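Long-range contacts in D-alanyl-D-alanine carboxypeptidase (Mycobacterium tuberculosis H37Rv, PDB 4RYE), which shows D,D-carboxypeptidase activity in vitro and probably trims the terminal D-alanine from peptidoglycan stem pentapeptides during cell-wall biogenesis: residues 64-69 with 88-93; 79-84 with 104-109. All blocks are in the same frame, centred on the assembly; numbering follows the deposited sequence.

Contact 1 (64-69 with 88-93); sequences NSTVVA and SYTARQ
Thr-66 faces Thr-90, and Val-67 pairs with Tyr-89, across a two-stranded antiparallel sheet whose short strands, 66-68 and 88-90, run at 152° to each other. The pairing alternates as expected for such a ribbon: Val-67 with Tyr-89 is the hydrogen-bonded pair, flanked by the non-hydrogen-bonded pairs Thr-66/Thr-90 and Val-68/Ser-88. Val-67 N gives its hydrogen to Tyr-89 O and Tyr-89 N returns one to Val-67 O, each at 3.0 Å.

On the threonine face the two side chains lie aslant and meet through their methyls, CG2 of Thr-66 lying 3.8 Å from CG2 of Thr-90. In both residues CG2 is anti to the carbonyl carbon, which in Thr-90 leaves OG1 to take the Gln-93 N-H. Ser-88 OG comes alongside, 3.6 Å from Thr-66 CB.

The face of Val-67 and Tyr-89 is mostly apolar. The Tyr-89 ring, with CG anti to its carbonyl carbon (chi1 -58°), runs back beside the end of the first strand, where Ala-69 CB approaches CE1 obliquely at 4.0 Å. Its hydroxyl turns to Lys-84 N as its likely hydrogen-bond partner, while the ring of Phe-182 meets that of Tyr-89. Val-67, on this same face, packs against Leu-94 and against helix 104-113.

Just past the paired strands, Ala-91 N, at the helix start, donates to Ser-65 O. Thr-90 is the N-cap and forms a capping box with Gln-93: Gln-93 N reaches Thr-90 OG1 at 3.0 Å, and Thr-90 N reaches Gln-93 OE1 at 2.8 Å, standing 39° out of that amide's carbonyl plane.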
loop_
_atom_site.group_PDB
_atom_site.type_symbol
_atom_site.label_atom_id
_atom_site.label_comp_id
_atom_site.label_asym_id
_atom_site.label_seq_id
_atom_site.Cartn_x
_atom_site.Cartn_y
_atom_site.Cartn_z
ATOM N N ASN A 64 -18.788 6.765 -8.633
ATOM C CA ASN A 64 -20.063 7.164 -8.058
ATOM C C ASN A 64 -21.091 6.035 -8.023
ATOM O O ASN A 64 -22.233 6.242 -7.624
ATOM C CB ASN A 64 -20.624 8.377 -8.809
ATOM C CG ASN A 64 -19.795 9.630 -8.584
ATOM O OD1 ASN A 64 -19.542 10.024 -7.441
ATOM N ND2 ASN A 64 -19.351 10.250 -9.670
ATOM N N SER A 65 -20.699 4.840 -8.452
ATOM C CA SER A 65 -21.612 3.706 -8.350
ATOM C C SER A 65 -21.718 3.320 -6.875
ATOM O O SER A 65 -20.778 3.523 -6.099
ATOM C CB SER A 65 -21.152 2.526 -9.217
ATOM O OG SER A 65 -19.891 2.052 -8.801
ATOM N N THR A 66 -22.872 2.805 -6.475
ATOM C CA THR A 66 -23.104 2.526 -5.067
ATOM C C THR A 66 -23.346 1.053 -4.789
ATOM O O THR A 66 -23.584 0.260 -5.703
ATOM C CB THR A 66 -24.295 3.337 -4.522
ATOM O OG1 THR A 66 -25.488 2.951 -5.212
ATOM C CG2 THR A 66 -24.058 4.834 -4.707
ATOM N N VAL A 67 -23.281 0.695 -3.512
ATOM C CA VAL A 67 -23.613 -0.650 -3.077
ATOM C C VAL A 67 -24.319 -0.529 -1.740
ATOM O O VAL A 67 -24.061 0.409 -0.982
ATOM C CB VAL A 67 -22.344 -1.534 -2.927
ATOM C CG1 VAL A 67 -21.447 -1.010 -1.815
ATOM C CG2 VAL A 67 -22.717 -3.001 -2.679
ATOM N N VAL A 68 -25.231 -1.454 -1.473
ATOM C CA VAL A 68 -25.858 -1.560 -0.168
ATOM C C VAL A 68 -25.084 -2.599 0.620
ATOM O O VAL A 68 -25.083 -3.778 0.267
ATOM C CB VAL A 68 -27.328 -1.994 -0.288
ATOM C CG1 VAL A 68 -27.898 -2.327 1.086
ATOM C CG2 VAL A 68 -28.145 -0.905 -0.964
ATOM N N ALA A 69 -24.397 -2.164 1.667
ATOM C CA ALA A 69 -23.592 -3.086 2.454
ATOM C C ALA A 69 -24.452 -4.149 3.115
ATOM O O ALA A 69 -25.538 -3.860 3.630
ATOM C CB ALA A 69 -22.814 -2.337 3.497
ATOM N N SER A 88 -25.961 2.610 2.198
ATOM C CA SER A 88 -25.410 2.757 0.857
ATOM C C SER A 88 -24.077 3.504 0.888
ATOM O O SER A 88 -23.916 4.459 1.650
ATOM C CB SER A 88 -26.416 3.508 -0.017
ATOM O OG SER A 88 -26.002 3.519 -1.364
ATOM N N TYR A 89 -23.122 3.075 0.063
ATOM C CA TYR A 89 -21.814 3.726 -0.017
ATOM C C TYR A 89 -21.390 3.799 -1.473
ATOM O O TYR A 89 -21.736 2.916 -2.258
ATOM C CB TYR A 89 -20.762 2.929 0.773
ATOM C CG TYR A 89 -21.124 2.764 2.226
ATOM C CD1 TYR A 89 -21.921 1.705 2.643
ATOM C CD2 TYR A 89 -20.695 3.680 3.176
ATOM C CE1 TYR A 89 -22.285 1.564 3.977
ATOM C CE2 TYR A 89 -21.060 3.551 4.519
ATOM C CZ TYR A 89 -21.850 2.487 4.906
ATOM O OH TYR A 89 -22.213 2.339 6.220
ATOM N N THR A 90 -20.640 4.836 -1.839
ATOM C CA THR A 90 -20.068 4.902 -3.183
ATOM C C THR A 90 -18.712 4.221 -3.206
ATOM O O THR A 90 -18.058 4.059 -2.162
ATOM C CB THR A 90 -19.874 6.346 -3.667
ATOM O OG1 THR A 90 -18.890 6.985 -2.844
ATOM C CG2 THR A 90 -21.175 7.122 -3.601
ATOM N N ALA A 91 -18.282 3.823 -4.399
ATOM C CA ALA A 91 -16.939 3.279 -4.577
ATOM C C ALA A 91 -15.884 4.256 -4.073
ATOM O O ALA A 91 -14.896 3.843 -3.480
ATOM C CB ALA A 91 -16.690 2.942 -6.041
ATOM N N ARG A 92 -16.087 5.549 -4.321
ATOM C CA ARG A 92 -15.126 6.563 -3.883
ATOM C C ARG A 92 -15.041 6.574 -2.356
ATOM O O ARG A 92 -13.947 6.557 -1.785
ATOM C CB ARG A 92 -15.511 7.956 -4.402
ATOM C CG ARG A 92 -14.623 9.098 -3.879
ATOM C CD ARG A 92 -13.169 8.843 -4.249
ATOM N NE ARG A 92 -12.228 9.823 -3.706
ATOM C CZ ARG A 92 -11.755 10.862 -4.392
ATOM N NH1 ARG A 92 -12.148 11.074 -5.645
ATOM N NH2 ARG A 92 -10.893 11.695 -3.826
ATOM N N GLN A 93 -16.197 6.579 -1.706
ATOM C CA GLN A 93 -16.246 6.559 -0.249
ATOM C C GLN A 93 -15.519 5.333 0.278
ATOM O O GLN A 93 -14.774 5.422 1.248
ATOM C CB GLN A 93 -17.695 6.574 0.252
ATOM C CG GLN A 93 -18.390 7.925 0.122
ATOM C CD GLN A 93 -19.904 7.840 0.242
ATOM O OE1 GLN A 93 -20.498 6.764 0.162
ATOM N NE2 GLN A 93 -20.535 8.987 0.442
#

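Contact 2 (79-84 with 104-109); sequences NCVGVK and NDAANT
Asp-105, in the first turn of helix 104-113, directs its carboxylate into the irregular segment 79-84 and receives three backbone N-H groups there. Val-81 N binds OD1 at 2.9 Å and Gly-82 N binds OD2 at 2.8 Å, each oxygen accepting through its syn lone pair. Val-83 N also reaches OD2 at 2.8 Å, but from 41° above the carboxylate plane. CG of Asp-105 sits between the backbone N and the carbonyl carbon (chi1 53°), which turns the group toward the loop. A water donates to OD2 and to Val-83 O, adding a bridge.

A backbone bond fixes the start of the helix: Asn-104 N points almost straight at Asn-79 O, with an N-H...O angle of 172°. The Asn-104 amide packs beside Asn-79 but takes polar partners outside the two segments: OD1 accepts from Lys-50 NZ, and ND2 donates to Glu-77 O.

Van der Waals contacts surround the carboxylate. Val-81 lies roughly perpendicular to Asp-105 and sets CG1 4.1 Å from Ala-106 CB, an apolar contact. The Val-83 and Asp-105 side chains lie alongside, pointing opposite ways, and Val-83 CG1 comes 3.6 Å from Thr-109 OG1, a hydroxyl committed to Asp-105 O.

Asn-104 of the same helix turn bonds Lys-50, probably the proton acceptor as in relatives. With three successive loop amides and a water directed at it, the buried Asp-105 carboxylate is probably stabilised as an anion.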
loop_
_atom_site.group_PDB
_atom_site.type_symbol
_atom_site.label_atom_id
_atom_site.label_comp_id
_atom_site.label_asym_id
_atom_site.label_seq_id
_atom_site.Cartn_x
_atom_site.Cartn_y
_atom_site.Cartn_z
ATOM N N ASN A 79 -8.605 -2.756 11.457
ATOM C CA ASN A 79 -9.263 -1.454 11.261
ATOM C C ASN A 79 -10.577 -1.465 10.497
ATOM O O ASN A 79 -10.722 -2.167 9.498
ATOM C CB ASN A 79 -8.305 -0.501 10.532
ATOM C CG ASN A 79 -7.187 0.007 11.425
ATOM O OD1 ASN A 79 -7.095 -0.363 12.594
ATOM N ND2 ASN A 79 -6.326 0.854 10.873
ATOM N N CYS A 80 -11.526 -0.666 10.972
ATOM C CA CYS A 80 -12.795 -0.475 10.279
ATOM C C CYS A 80 -13.054 1.011 10.050
ATOM O O CYS A 80 -12.806 1.830 10.934
ATOM C CB CYS A 80 -13.941 -1.101 11.090
ATOM S SG CYS A 80 -13.950 -2.918 11.087
ATOM N N VAL A 81 -13.544 1.365 8.869
ATOM C CA VAL A 81 -13.919 2.752 8.606
ATOM C C VAL A 81 -15.316 3.018 9.168
ATOM O O VAL A 81 -15.665 4.158 9.485
ATOM C CB VAL A 81 -13.831 3.117 7.099
ATOM C CG1 VAL A 81 -14.876 2.356 6.281
ATOM C CG2 VAL A 81 -13.964 4.632 6.891
ATOM N N GLY A 82 -16.106 1.955 9.314
ATOM C CA GLY A 82 -17.424 2.057 9.910
ATOM C C GLY A 82 -18.572 1.792 8.951
ATOM O O GLY A 82 -19.652 2.374 9.085
ATOM N N VAL A 83 -18.342 0.909 7.983
ATOM C CA VAL A 83 -19.418 0.416 7.121
ATOM C C VAL A 83 -20.527 -0.223 7.964
ATOM O O VAL A 83 -20.252 -0.977 8.902
ATOM C CB VAL A 83 -18.879 -0.612 6.111
ATOM C CG1 VAL A 83 -20.019 -1.279 5.337
ATOM C CG2 VAL A 83 -17.886 0.053 5.173
ATOM N N LYS A 84 -21.779 0.099 7.651
ATOM C CA LYS A 84 -22.911 -0.444 8.398
ATOM C C LYS A 84 -23.905 -1.130 7.462
ATOM O O LYS A 84 -24.164 -0.639 6.365
ATOM C CB LYS A 84 -23.585 0.655 9.229
ATOM C CG LYS A 84 -22.667 1.221 10.308
ATOM C CD LYS A 84 -23.328 2.326 11.104
ATOM C CE LYS A 84 -22.436 2.754 12.270
ATOM N NZ LYS A 84 -23.215 3.353 13.394
ATOM N N ASN A 104 -10.859 -2.637 6.772
ATOM C CA ASN A 104 -11.084 -3.984 6.259
ATOM C C ASN A 104 -12.529 -4.129 5.808
ATOM O O ASN A 104 -12.817 -4.863 4.862
ATOM C CB ASN A 104 -10.734 -5.035 7.317
ATOM C CG ASN A 104 -9.249 -5.074 7.615
ATOM O OD1 ASN A 104 -8.431 -4.986 6.703
ATOM N ND2 ASN A 104 -8.893 -5.188 8.890
ATOM N N ASP A 105 -13.432 -3.426 6.486
ATOM C CA ASP A 105 -14.838 -3.410 6.088
ATOM C C ASP A 105 -14.991 -2.728 4.729
ATOM O O ASP A 105 -15.814 -3.134 3.913
ATOM C CB ASP A 105 -15.730 -2.772 7.162
ATOM C CG ASP A 105 -15.252 -1.389 7.597
ATOM O OD1 ASP A 105 -14.117 -0.989 7.241
ATOM O OD2 ASP A 105 -16.021 -0.703 8.316
ATOM N N ALA A 106 -14.172 -1.714 4.476
ATOM C CA ALA A 106 -14.150 -1.061 3.174
ATOM C C ALA A 106 -13.655 -2.024 2.088
ATOM O O ALA A 106 -14.201 -2.067 0.979
ATOM C CB ALA A 106 -13.265 0.166 3.229
ATOM N N ALA A 107 -12.609 -2.782 2.406
ATOM C CA ALA A 107 -12.091 -3.783 1.485
ATOM C C ALA A 107 -13.140 -4.842 1.164
ATOM O O ALA A 107 -13.336 -5.204 0.006
ATOM C CB ALA A 107 -10.824 -4.436 2.041
ATOM N N ASN A 108 -13.806 -5.363 2.182
ATOM C CA ASN A 108 -14.783 -6.411 1.928
ATOM C C ASN A 108 -16.020 -5.899 1.180
ATOM O O ASN A 108 -16.656 -6.647 0.433
ATOM C CB ASN A 108 -15.148 -7.146 3.228
ATOM C CG ASN A 108 -13.965 -7.915 3.803
ATOM O OD1 ASN A 108 -13.062 -8.319 3.066
ATOM N ND2 ASN A 108 -13.957 -8.103 5.113
ATOM N N THR A 109 -16.345 -4.623 1.366
ATOM C CA THR A 109 -17.499 -4.038 0.697
ATOM C C THR A 109 -17.165 -3.716 -0.759
ATOM O O THR A 109 -18.015 -3.833 -1.639
ATOM C CB THR A 109 -18.041 -2.800 1.450
ATOM O OG1 THR A 109 -18.190 -3.120 2.840
ATOM C CG2 THR A 109 -19.415 -2.394 0.904
HETATM O O HOH W 1 -17.908 -2.174 9.856
#

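Overall arrangement
Contacts 1 and 2 have centres 12 Å apart and interlock along the chain: segment 79-84 belongs to the connection between the strands of contact 1, while 88-93 precedes 104-109. They touch directly. Tyr-89 OH lies 2.7 Å from Lys-84 N, a probable hydrogen bond, and Ala-69 CB packs 3.5 Å from Val-83 CG1. Leu-94 and Phe-182 border both contacts. Contact 1 is remote from the active site; in contact 2 the Asn-104 side chain comes within about 3 Å of that of Lys-50, and the Asn-79 side chain within about 4 Å of that of Ser-102, probably another active-site residue (nearest atoms). The Ser-102/Asn-104 pair is consistent with the SxN motif of penicillin-binding enzymes.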